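Local coordinates for enterobactin synthetase component F-related protein (Vibrio cholerae serotype O1, PDB 4OXI) that probably activates glycine with ATP, as an adenylation domain bound here to glycyl-adenosine-5'-phosphate, in a lipopolysaccharide-modification pathway related to nonribosomal peptide synthesis, at residues V97-L103 against G121-L127; E213-I219 against R231-S237; S382-R387 against G459-H463. One frame throughout, in Å; residues are numbered along the deposited sequence.

Interaction 1 (V97-L103 against G121-L127); sequences VQRVAIL and GMTYIPL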
loop_
_atom_site.group_PDB
_atom_site.type_symbol
_atom_site.label_atom_id
_atom_site.label_comp_id
_atom_site.label_asym_id
_atom_site.label_seq_id
_atom_site.Cartn_x
_atom_site.Cartn_y
_atom_site.Cartn_z
ATOM N N VAL A 97 5.963 -24.241 -2.586
ATOM C CA VAL A 97 5.646 -23.038 -1.840
ATOM C C VAL A 97 4.621 -22.250 -2.620
ATOM O O VAL A 97 4.783 -22.068 -3.824
ATOM C CB VAL A 97 6.913 -22.164 -1.676
ATOM C CG1 VAL A 97 6.570 -20.821 -1.068
ATOM C CG2 VAL A 97 7.929 -22.878 -0.805
ATOM N N GLN A 98 3.575 -21.771 -1.951
ATOM C CA GLN A 98 2.614 -20.871 -2.599
ATOM C C GLN A 98 2.694 -19.453 -2.024
ATOM O O GLN A 98 2.578 -18.465 -2.757
ATOM C CB GLN A 98 1.180 -21.403 -2.471
ATOM C CG GLN A 98 0.112 -20.386 -2.930
ATOM C CD GLN A 98 0.219 -20.027 -4.415
ATOM O OE1 GLN A 98 0.533 -20.880 -5.248
ATOM N NE2 GLN A 98 -0.041 -18.758 -4.751
ATOM N N ARG A 99 2.896 -19.352 -0.710
ATOM C CA ARG A 99 2.929 -18.054 -0.045
ATOM C C ARG A 99 4.300 -17.756 0.563
ATOM O O ARG A 99 4.849 -18.571 1.312
ATOM C CB ARG A 99 1.840 -17.978 1.034
ATOM C CG ARG A 99 0.422 -18.223 0.493
ATOM C CD ARG A 99 -0.639 -17.988 1.559
ATOM N NE ARG A 99 -1.983 -18.050 0.993
ATOM C CZ ARG A 99 -3.097 -17.950 1.711
ATOM N NH1 ARG A 99 -3.033 -17.767 3.019
ATOM N NH2 ARG A 99 -4.274 -18.037 1.121
ATOM N N VAL A 100 4.856 -16.592 0.240
ATOM C CA VAL A 100 6.142 -16.203 0.804
ATOM C C VAL A 100 6.008 -14.881 1.526
ATOM O O VAL A 100 5.509 -13.903 0.968
ATOM C CB VAL A 100 7.219 -16.047 -0.284
ATOM C CG1 VAL A 100 8.560 -15.662 0.352
ATOM C CG2 VAL A 100 7.376 -17.330 -1.036
ATOM N N ALA A 101 6.457 -14.843 2.770
ATOM C CA ALA A 101 6.482 -13.586 3.505
ATOM C C ALA A 101 7.807 -12.883 3.253
ATOM O O ALA A 101 8.849 -13.523 3.114
ATOM C CB ALA A 101 6.278 -13.818 4.973
ATOM N N ILE A 102 7.771 -11.566 3.173
ATOM C CA ILE A 102 8.972 -10.825 2.823
ATOM C C ILE A 102 9.385 -9.894 3.950
ATOM O O ILE A 102 8.703 -8.909 4.216
ATOM C CB ILE A 102 8.771 -10.028 1.522
ATOM C CG1 ILE A 102 8.314 -10.978 0.401
ATOM C CG2 ILE A 102 10.062 -9.302 1.141
ATOM C CD1 ILE A 102 8.363 -10.369 -0.966
ATOM N N LEU A 103 10.490 -10.228 4.615
ATOM C CA LEU A 103 10.969 -9.482 5.780
ATOM C C LEU A 103 11.915 -8.369 5.322
ATOM O O LEU A 103 12.002 -7.295 5.927
ATOM C CB LEU A 103 11.703 -10.431 6.745
ATOM C CG LEU A 103 12.149 -9.902 8.117
ATOM C CD1 LEU A 103 10.951 -9.627 9.015
ATOM C CD2 LEU A 103 13.101 -10.895 8.787
ATOM N N GLY A 121 3.492 -17.001 -10.286
ATOM C CA GLY A 121 2.108 -17.216 -9.886
ATOM C C GLY A 121 1.901 -17.466 -8.394
ATOM O O GLY A 121 0.917 -18.072 -7.973
ATOM N N MET A 122 2.826 -16.989 -7.576
ATOM C CA MET A 122 2.710 -17.196 -6.138
ATOM C C MET A 122 2.132 -15.991 -5.402
ATOM O O MET A 122 1.682 -15.028 -6.040
ATOM C CB MET A 122 4.054 -17.647 -5.586
ATOM C CG MET A 122 4.393 -19.045 -6.131
ATOM S SD MET A 122 6.108 -19.463 -5.933
ATOM C CE MET A 122 6.255 -18.944 -4.218
ATOM N N THR A 123 2.103 -16.065 -4.073
ATOM C CA THR A 123 1.494 -15.020 -3.247
ATOM C C THR A 123 2.542 -14.451 -2.314
ATOM O O THR A 123 3.181 -15.206 -1.566
ATOM C CB THR A 123 0.380 -15.599 -2.347
ATOM O OG1 THR A 123 -0.492 -16.431 -3.123
ATOM C CG2 THR A 123 -0.429 -14.483 -1.690
ATOM N N TYR A 124 2.733 -13.133 -2.332
ATOM C CA TYR A 124 3.679 -12.553 -1.393
ATOM C C TYR A 124 2.993 -11.783 -0.274
ATOM O O TYR A 124 1.904 -11.233 -0.450
ATOM C CB TYR A 124 4.790 -11.749 -2.088
ATOM C CG TYR A 124 4.448 -10.334 -2.521
ATOM C CD1 TYR A 124 4.640 -9.253 -1.658
ATOM C CD2 TYR A 124 3.995 -10.070 -3.818
ATOM C CE1 TYR A 124 4.352 -7.951 -2.058
ATOM C CE2 TYR A 124 3.701 -8.765 -4.232
ATOM C CZ TYR A 124 3.890 -7.721 -3.349
ATOM O OH TYR A 124 3.622 -6.442 -3.754
ATOM N N ILE A 125 3.643 -11.774 0.883
ATOM C CA ILE A 125 3.108 -11.144 2.079
ATOM C C ILE A 125 4.179 -10.238 2.685
ATOM O O ILE A 125 5.090 -10.704 3.365
ATOM C CB ILE A 125 2.710 -12.212 3.107
ATOM C CG1 ILE A 125 1.815 -13.268 2.441
ATOM C CG2 ILE A 125 1.993 -11.580 4.323
ATOM C CD1 ILE A 125 1.760 -14.562 3.185
ATOM N N PRO A 126 4.089 -8.934 2.423
ATOM C CA PRO A 126 5.143 -8.070 2.958
ATOM C C PRO A 126 4.971 -7.881 4.461
ATOM O O PRO A 126 3.846 -7.692 4.923
ATOM C CB PRO A 126 4.912 -6.742 2.218
ATOM C CG PRO A 126 3.466 -6.742 1.847
ATOM C CD PRO A 126 3.104 -8.196 1.608
ATOM N N LEU A 127 6.064 -7.927 5.212
ATOM C CA LEU A 127 5.997 -7.766 6.663
ATOM C C LEU A 127 6.449 -6.355 7.035
ATOM O O LEU A 127 7.408 -5.835 6.460
ATOM C CB LEU A 127 6.917 -8.794 7.333
ATOM C CG LEU A 127 6.630 -10.260 7.028
ATOM C CD1 LEU A 127 7.709 -11.192 7.592
ATOM C CD2 LEU A 127 5.255 -10.647 7.573
HETATM O O HOH W 1 -2.273 -17.905 -1.868
HETATM O O HOH W 2 10.115 -6.263 7.505
#

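Interaction 2 (E213-I219 against R231-S237); sequences EHEYAYI and RIAVSYS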
loop_
_atom_site.group_PDB
_atom_site.type_symbol
_atom_site.label_atom_id
_atom_site.label_comp_id
_atom_site.label_asym_id
_atom_site.label_seq_id
_atom_site.Cartn_x
_atom_site.Cartn_y
_atom_site.Cartn_z
ATOM N N GLU A 213 -6.109 -16.911 -12.563
ATOM C CA GLU A 213 -6.204 -15.482 -12.365
ATOM C C GLU A 213 -6.832 -15.174 -11.021
ATOM O O GLU A 213 -6.774 -14.039 -10.558
ATOM C CB GLU A 213 -7.005 -14.840 -13.490
ATOM C CG GLU A 213 -6.227 -14.645 -14.787
ATOM C CD GLU A 213 -5.206 -13.514 -14.704
ATOM O OE1 GLU A 213 -5.615 -12.329 -14.689
ATOM O OE2 GLU A 213 -3.987 -13.807 -14.667
ATOM N N HIS A 214 -7.413 -16.187 -10.384
ATOM C CA HIS A 214 -8.085 -15.979 -9.109
ATOM C C HIS A 214 -7.253 -16.326 -7.893
ATOM O O HIS A 214 -7.665 -16.061 -6.765
ATOM C CB HIS A 214 -9.432 -16.695 -9.087
ATOM C CG HIS A 214 -10.390 -16.140 -10.090
ATOM N ND1 HIS A 214 -10.702 -14.795 -10.144
ATOM C CD2 HIS A 214 -11.060 -16.727 -11.111
ATOM C CE1 HIS A 214 -11.539 -14.582 -11.144
ATOM N NE2 HIS A 214 -11.774 -15.737 -11.744
ATOM N N GLU A 215 -6.077 -16.894 -8.120
ATOM C CA GLU A 215 -5.093 -17.069 -7.054
ATOM C C GLU A 215 -4.678 -15.694 -6.503
ATOM O O GLU A 215 -4.746 -14.684 -7.201
ATOM C CB GLU A 215 -3.875 -17.831 -7.596
ATOM C CG GLU A 215 -2.775 -18.078 -6.596
ATOM C CD GLU A 215 -3.236 -18.914 -5.420
ATOM O OE1 GLU A 215 -3.226 -20.160 -5.558
ATOM O OE2 GLU A 215 -3.600 -18.331 -4.362
ATOM N N TYR A 216 -4.274 -15.645 -5.243
ATOM C CA TYR A 216 -3.854 -14.384 -4.640
ATOM C C TYR A 216 -2.443 -13.994 -5.087
ATOM O O TYR A 216 -1.518 -14.821 -5.051
ATOM C CB TYR A 216 -3.874 -14.513 -3.126
ATOM C CG TYR A 216 -5.231 -14.839 -2.535
ATOM C CD1 TYR A 216 -6.395 -14.274 -3.051
ATOM C CD2 TYR A 216 -5.345 -15.699 -1.448
ATOM C CE1 TYR A 216 -7.651 -14.571 -2.500
ATOM C CE2 TYR A 216 -6.588 -16.000 -0.892
ATOM C CZ TYR A 216 -7.730 -15.426 -1.419
ATOM O OH TYR A 216 -8.949 -15.709 -0.858
ATOM N N ALA A 217 -2.274 -12.732 -5.488
ATOM C CA ALA A 217 -0.956 -12.213 -5.858
ATOM C C ALA A 217 -0.212 -11.683 -4.628
ATOM O O ALA A 217 1.016 -11.854 -4.503
ATOM C CB ALA A 217 -1.080 -11.120 -6.930
ATOM N N TYR A 218 -0.946 -11.033 -3.726
ATOM C CA TYR A 218 -0.340 -10.572 -2.478
ATOM C C TYR A 218 -1.381 -10.445 -1.391
ATOM O O TYR A 218 -2.570 -10.326 -1.679
ATOM C CB TYR A 218 0.386 -9.225 -2.662
ATOM C CG TYR A 218 -0.486 -8.067 -3.136
ATOM C CD1 TYR A 218 -1.123 -7.225 -2.226
ATOM C CD2 TYR A 218 -0.655 -7.811 -4.487
ATOM C CE1 TYR A 218 -1.908 -6.164 -2.661
ATOM C CE2 TYR A 218 -1.444 -6.748 -4.934
ATOM C CZ TYR A 218 -2.067 -5.938 -4.014
ATOM O OH TYR A 218 -2.847 -4.889 -4.453
ATOM N N ILE A 219 -0.940 -10.468 -0.139
ATOM C CA ILE A 219 -1.865 -10.258 0.968
ATOM C C ILE A 219 -1.396 -9.107 1.844
ATOM O O ILE A 219 -0.284 -9.139 2.381
ATOM C CB ILE A 219 -1.980 -11.522 1.844
ATOM C CG1 ILE A 219 -2.418 -12.722 0.988
ATOM C CG2 ILE A 219 -2.917 -11.266 3.013
ATOM C CD1 ILE A 219 -2.253 -14.072 1.694
ATOM N N ARG A 231 -7.096 -8.761 7.124
ATOM C CA ARG A 231 -6.241 -9.092 6.003
ATOM C C ARG A 231 -6.966 -9.094 4.672
ATOM O O ARG A 231 -8.125 -9.516 4.564
ATOM C CB ARG A 231 -5.501 -10.390 6.256
ATOM C CG ARG A 231 -4.132 -10.089 6.856
ATOM C CD ARG A 231 -3.582 -11.245 7.591
ATOM N NE ARG A 231 -4.282 -11.440 8.845
ATOM C CZ ARG A 231 -3.748 -11.192 10.035
ATOM N NH1 ARG A 231 -2.501 -10.723 10.120
ATOM N NH2 ARG A 231 -4.467 -11.413 11.131
ATOM N N ILE A 232 -6.271 -8.592 3.662
ATOM C CA ILE A 232 -6.874 -8.354 2.369
ATOM C C ILE A 232 -6.030 -9.054 1.321
ATOM O O ILE A 232 -4.880 -8.666 1.069
ATOM C CB ILE A 232 -6.902 -6.856 2.088
ATOM C CG1 ILE A 232 -7.813 -6.154 3.099
ATOM C CG2 ILE A 232 -7.357 -6.576 0.675
ATOM C CD1 ILE A 232 -7.638 -4.647 3.107
ATOM N N ALA A 233 -6.595 -10.100 0.731
ATOM C CA ALA A 233 -5.904 -10.867 -0.280
ATOM C C ALA A 233 -6.360 -10.387 -1.658
ATOM O O ALA A 233 -7.542 -10.454 -1.978
ATOM C CB ALA A 233 -6.187 -12.349 -0.098
ATOM N N VAL A 234 -5.412 -9.906 -2.459
ATOM C CA VAL A 234 -5.684 -9.328 -3.762
ATOM C C VAL A 234 -5.295 -10.341 -4.845
ATOM O O VAL A 234 -4.174 -10.857 -4.854
ATOM C CB VAL A 234 -4.877 -8.025 -3.944
ATOM C CG1 VAL A 234 -5.004 -7.490 -5.372
ATOM C CG2 VAL A 234 -5.330 -6.977 -2.936
ATOM N N SER A 235 -6.221 -10.641 -5.749
ATOM C CA SER A 235 -5.994 -11.705 -6.738
ATOM C C SER A 235 -5.187 -11.199 -7.913
ATOM O O SER A 235 -5.015 -9.994 -8.080
ATOM C CB SER A 235 -7.324 -12.209 -7.281
ATOM O OG SER A 235 -7.898 -11.193 -8.074
ATOM N N TYR A 236 -4.696 -12.115 -8.742
ATOM C CA TYR A 236 -4.045 -11.699 -9.982
ATOM C C TYR A 236 -4.983 -10.903 -10.877
ATOM O O TYR A 236 -4.564 -9.900 -11.459
ATOM C CB TYR A 236 -3.410 -12.887 -10.723
ATOM C CG TYR A 236 -2.083 -13.274 -10.110
ATOM C CD1 TYR A 236 -0.907 -12.651 -10.513
ATOM C CD2 TYR A 236 -2.011 -14.228 -9.101
ATOM C CE1 TYR A 236 0.313 -12.983 -9.952
ATOM C CE2 TYR A 236 -0.799 -14.571 -8.530
ATOM C CZ TYR A 236 0.364 -13.938 -8.966
ATOM O OH TYR A 236 1.580 -14.263 -8.405
ATOM N N SER A 237 -6.247 -11.310 -10.985
ATOM C CA SER A 237 -7.152 -10.543 -11.856
ATOM C C SER A 237 -7.459 -9.158 -11.275
ATOM O O SER A 237 -7.568 -8.201 -12.031
ATOM C CB SER A 237 -8.440 -11.303 -12.199
ATOM O OG SER A 237 -9.197 -11.568 -11.038
HETATM O O HOH W 3 -10.487 -11.917 -8.419
#

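Interaction 3 (S382-R387 against G459-H463); sequences SVPIGR and GVLIH. With GAP (glycyl-adenosine-5'-phosphate), chain B.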
loop_
_atom_site.group_PDB
_atom_site.type_symbol
_atom_site.label_atom_id
_atom_site.label_comp_id
_atom_site.label_asym_id
_atom_site.label_seq_id
_atom_site.Cartn_x
_atom_site.Cartn_y
_atom_site.Cartn_z
ATOM N N SER A 382 -10.569 21.900 -2.963
ATOM C CA SER A 382 -9.950 20.575 -2.967
ATOM C C SER A 382 -9.982 20.001 -4.373
ATOM O O SER A 382 -10.770 20.437 -5.217
ATOM C CB SER A 382 -10.708 19.633 -2.045
ATOM O OG SER A 382 -12.042 19.501 -2.509
ATOM N N VAL A 383 -9.125 19.022 -4.622
ATOM C CA VAL A 383 -9.109 18.330 -5.899
ATOM C C VAL A 383 -10.092 17.176 -5.812
ATOM O O VAL A 383 -10.043 16.382 -4.867
ATOM C CB VAL A 383 -7.703 17.811 -6.216
ATOM C CG1 VAL A 383 -7.669 17.108 -7.564
ATOM C CG2 VAL A 383 -6.696 18.954 -6.175
ATOM N N PRO A 384 -11.012 17.092 -6.779
ATOM C CA PRO A 384 -11.959 15.967 -6.849
ATOM C C PRO A 384 -11.220 14.628 -6.911
ATOM O O PRO A 384 -10.086 14.595 -7.388
ATOM C CB PRO A 384 -12.680 16.196 -8.180
ATOM C CG PRO A 384 -12.536 17.697 -8.449
ATOM C CD PRO A 384 -11.234 18.105 -7.830
ATOM N N ILE A 385 -11.844 13.546 -6.449
ATOM C CA ILE A 385 -11.268 12.213 -6.646
ATOM C C ILE A 385 -11.660 11.679 -8.027
ATOM O O ILE A 385 -11.120 10.678 -8.500
ATOM C CB ILE A 385 -11.673 11.216 -5.536
ATOM C CG1 ILE A 385 -13.189 11.174 -5.340
ATOM C CG2 ILE A 385 -11.011 11.590 -4.216
ATOM C CD1 ILE A 385 -13.647 9.985 -4.435
ATOM N N GLY A 386 -12.612 12.350 -8.670
ATOM C CA GLY A 386 -12.812 12.162 -10.101
ATOM C C GLY A 386 -13.848 11.130 -10.479
ATOM O O GLY A 386 -14.968 11.119 -9.950
ATOM N N ARG A 387 -13.475 10.262 -11.407
ATOM C CA ARG A 387 -14.364 9.195 -11.836
ATOM C C ARG A 387 -13.591 7.901 -12.011
ATOM O O ARG A 387 -12.356 7.905 -12.052
ATOM C CB ARG A 387 -15.071 9.577 -13.141
ATOM C CG ARG A 387 -14.142 10.172 -14.186
ATOM C CD ARG A 387 -14.841 10.332 -15.562
ATOM N NE ARG A 387 -16.009 11.204 -15.483
ATOM C CZ ARG A 387 -17.226 10.851 -15.886
ATOM N NH1 ARG A 387 -18.244 11.700 -15.767
ATOM N NH2 ARG A 387 -17.423 9.647 -16.412
ATOM N N GLY A 459 -20.141 16.321 -12.572
ATOM C CA GLY A 459 -19.775 15.053 -13.185
ATOM C C GLY A 459 -18.647 14.271 -12.516
ATOM O O GLY A 459 -18.301 13.174 -12.976
ATOM N N VAL A 460 -18.072 14.814 -11.443
ATOM C CA VAL A 460 -17.015 14.102 -10.729
ATOM C C VAL A 460 -17.327 13.960 -9.238
ATOM O O VAL A 460 -18.228 14.616 -8.715
ATOM C CB VAL A 460 -15.644 14.792 -10.912
ATOM C CG1 VAL A 460 -15.260 14.817 -12.385
ATOM C CG2 VAL A 460 -15.693 16.200 -10.376
ATOM N N LEU A 461 -16.584 13.099 -8.557
ATOM C CA LEU A 461 -16.800 12.890 -7.135
ATOM C C LEU A 461 -15.892 13.798 -6.326
ATOM O O LEU A 461 -14.732 14.003 -6.677
ATOM C CB LEU A 461 -16.542 11.427 -6.778
ATOM C CG LEU A 461 -17.576 10.440 -7.307
ATOM C CD1 LEU A 461 -17.136 9.006 -7.050
ATOM C CD2 LEU A 461 -18.911 10.710 -6.635
ATOM N N ILE A 462 -16.426 14.358 -5.250
ATOM C CA ILE A 462 -15.623 15.119 -4.299
ATOM C C ILE A 462 -15.644 14.364 -2.973
ATOM O O ILE A 462 -16.713 13.990 -2.502
ATOM C CB ILE A 462 -16.223 16.510 -4.052
ATOM C CG1 ILE A 462 -16.481 17.234 -5.377
ATOM C CG2 ILE A 462 -15.333 17.319 -3.114
ATOM C CD1 ILE A 462 -15.251 17.485 -6.159
ATOM N N HIS A 463 -14.477 14.145 -2.368
ATOM C CA HIS A 463 -14.414 13.379 -1.124
ATOM C C HIS A 463 -14.658 14.321 0.027
ATOM O O HIS A 463 -13.945 15.304 0.163
ATOM C CB HIS A 463 -13.045 12.704 -0.959
ATOM C CG HIS A 463 -12.929 11.855 0.271
ATOM N ND1 HIS A 463 -12.622 12.375 1.510
ATOM C CD2 HIS A 463 -13.075 10.518 0.451
ATOM C CE1 HIS A 463 -12.585 11.397 2.401
ATOM N NE2 HIS A 463 -12.860 10.261 1.786
HETATM N N GAP B . -4.811 2.238 -1.815
HETATM C CA GAP B . -4.451 3.654 -1.511
HETATM C C GAP B . -4.778 3.895 -0.050
HETATM O O GAP B . -4.563 4.956 0.507
HETATM P PA GAP B . -5.774 2.730 2.232
HETATM O O1A GAP B . -6.655 1.508 2.315
HETATM O O2A GAP B . -4.530 2.849 3.097
HETATM O O3A GAP B . -5.382 2.795 0.679
HETATM C "C5'" GAP B . -8.032 4.018 1.886
HETATM O "O5'" GAP B . -6.736 3.995 2.485
HETATM C "C4'" GAP B . -8.753 5.274 2.331
HETATM O "O4'" GAP B . -7.910 6.408 2.112
HETATM C "C3'" GAP B . -9.982 5.582 1.505
HETATM O "O3'" GAP B . -11.116 4.853 1.976
HETATM C "C2'" GAP B . -10.115 7.084 1.684
HETATM O "O2'" GAP B . -10.649 7.384 2.964
HETATM C "C1'" GAP B . -8.689 7.558 1.788
HETATM N N9 GAP B . -8.247 8.074 0.473
HETATM C C8 GAP B . -7.544 7.384 -0.444
HETATM N N7 GAP B . -7.282 8.146 -1.535
HETATM C C5 GAP B . -7.843 9.356 -1.319
HETATM C C6 GAP B . -7.956 10.620 -2.077
HETATM N N6 GAP B . -7.379 10.751 -3.302
HETATM N N1 GAP B . -8.633 11.636 -1.492
HETATM C C2 GAP B . -9.199 11.519 -0.269
HETATM N N3 GAP B . -9.132 10.394 0.469
HETATM C C4 GAP B . -8.475 9.303 0.007
HETATM O O HOH W 4 -11.929 15.198 -3.309
#

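Interaction 1 (V97-L103 against G121-L127)
R99-I102 and T123-P126 run parallel, 24° apart, joined by five backbone hydrogen bonds, the first between T123 N and Q98 O (2.8 Å), the last between L127 N and I102 O (3.0 Å). These neighbouring strands of a parallel sheet form a beta-alpha-beta unit with helix 108-119. Toward that helix, I102 CD1 meets Y124 CD1 obliquely at 3.9 Å. M122 curls at its last torsion (chi3 47°), bringing CE within 3.7 Å of both V97 CG1 and V100 CG2, beside W92 of helix 78-95. The other face of the sheet carries R99, A101, T123 and I125; at its far end L127 CD1 fits against A101 CB and L103 CD1, and its polar chemistry gathers at the near end. Q98 starts off away from the partner strand, but a bend at chi2 (63°) swings its amide back, and NE2 gives T123 OG1 a fairly straight bond of 2.9 Å in the amide plane. NE2 also reaches G121 O weakly. A water accepts from R99 NE at 2.9 Å, at the edge of the guanidinium, whose NH1 bonds T143 O. Q98 NE2 and this water, 2.6 Å away, both donate to T123 OG1, and Y216 O is its third partner; together they fix the rotation of a buried hydroxyl.

Interaction 2 (E213-I219 against R231-S237)
Y218 holds CG between its backbone N and carbonyl carbon (chi1 60°), which lays the phenol against V234, while Y236, with CG opposite its carbonyl carbon (chi1 -79°), sets its ring against A217. The first pair belongs to the antiparallel beta hairpin of strands 216-222 and 230-235, whose connecting loop is rich in serine, threonine and glycine, consistent with the phosphate-binding loop of adenylate-forming enzymes; the second joins the hairpin's bulge to the first turn of helix 236-249. In this classic beta bulge, A217 N bonds V234 O at 2.7 Å in the carbonyl plane, Y218 N shares that oxygen through a longer, weak bond, and V234 N returns a nearly linear bond to Y218 O at 3.0 Å. Three aliphatic groups each sit over a tyrosine face in CH-pi contacts. A233 CB stands 3.4 Å from the centroid of the Y216 ring, only 5° off its normal; A217 CB is similarly centred over Y236, 3.6 Å from the ring centroid; V234 CB lies nearer the rim of Y218, at 3.8 Å from the centroid. S235 is the N-cap of the helix, its side chain capping a backbone N just beyond the segment, while N238 OD1 accepts from S235 N. The turn before the hairpin supplies acceptors for the first helical amides: E215 O takes Y236 N at 3.0 Å, nearly on its axis, and E213 O takes S237 N at 2.8 Å. Beyond the segments, Y236 OH reaches M122 O, R231 forms a salt bridge with E138, and E213 OE1 bonds H240 ND1. One water bridges the hydroxyls of S235 and S237, 2.7 Å from S235 OG, and makes a weak bond with H214 ND1 in the imidazole plane.

Interaction 3 (S382-R387 against G459-H463)
I385 and G386 both face L461, the backbone signature of a classic beta bulge. I385 N bonds L461 O at 2.9 Å from a position tilted off the carbonyl plane, G386 N adds a weak bond to the same oxygen, and L461 N bonds G386 O at 2.9 Å. G386 adopts backbone angles (phi 94°) at which a CB would press on the preceding carbonyl. A water extends the link, donating to V383 O at 2.7 Å and accepting from H463 N. At the other end, the side chain of R387, bent at chi3, brings NH1 3.2 Å from G459 O in a weak bond, and its NH2 makes a long, weak ion pair with E391. Apolar contacts fill in beside the bulge. I462 turns back at chi2 (-62°), so that CD1 comes 3.5 Å from P384 CB, the two side chains lying side by side. V460 CG2 comes obliquely to P384 CB at 3.7 Å, and I385 CG1 meets L461 CB. Ligand contacts come from I385 and H463, two residues of the glycyl-adenosine-5'-phosphate pocket. With chi1 at 52°, I385 leaves CG2 anti to its carbonyl carbon, 3.6 Å from adenine N1. Adenine C2 and N3 lie over one face of the H463 ring, C2 being 3.8 Å from CG; NE2 of this histidine bonds D452 OD1, an atom that also hydrogen-bonds the ligand. In the fold, the 382-387 loop leads from strand 370-373 into strand 387-388, with I385 resting on N358 and Y360 of strand 356-360. Strand 460-466 pairs with strand 445-457, while L461 packs on L394 and I396 of strand 394-397.

How the interactions relate
Interactions 1 and 2 are mainly buried and adjoin each other, their centres 11 Å apart. Strand 123-126 serves both: it pairs with 99-102 in interaction 1, and Y124 exchanges backbone hydrogen bonds with A217 and I219 of the hairpin. Their chemistry differs. Regular parallel pairing dominates interaction 1, whereas interaction 2 combines a bulged antiparallel hairpin, CH-pi contacts on tyrosine rings and a helix start. Interaction 3 is only partly buried and lies apart, its nearest atoms about 16 Å from interaction 2. It too uses a bulge, but joins the loop leading into strand 387-388 to strand 460-466 of the antiparallel sheet, and it alone of the three contributes residues to the adenylate pocket.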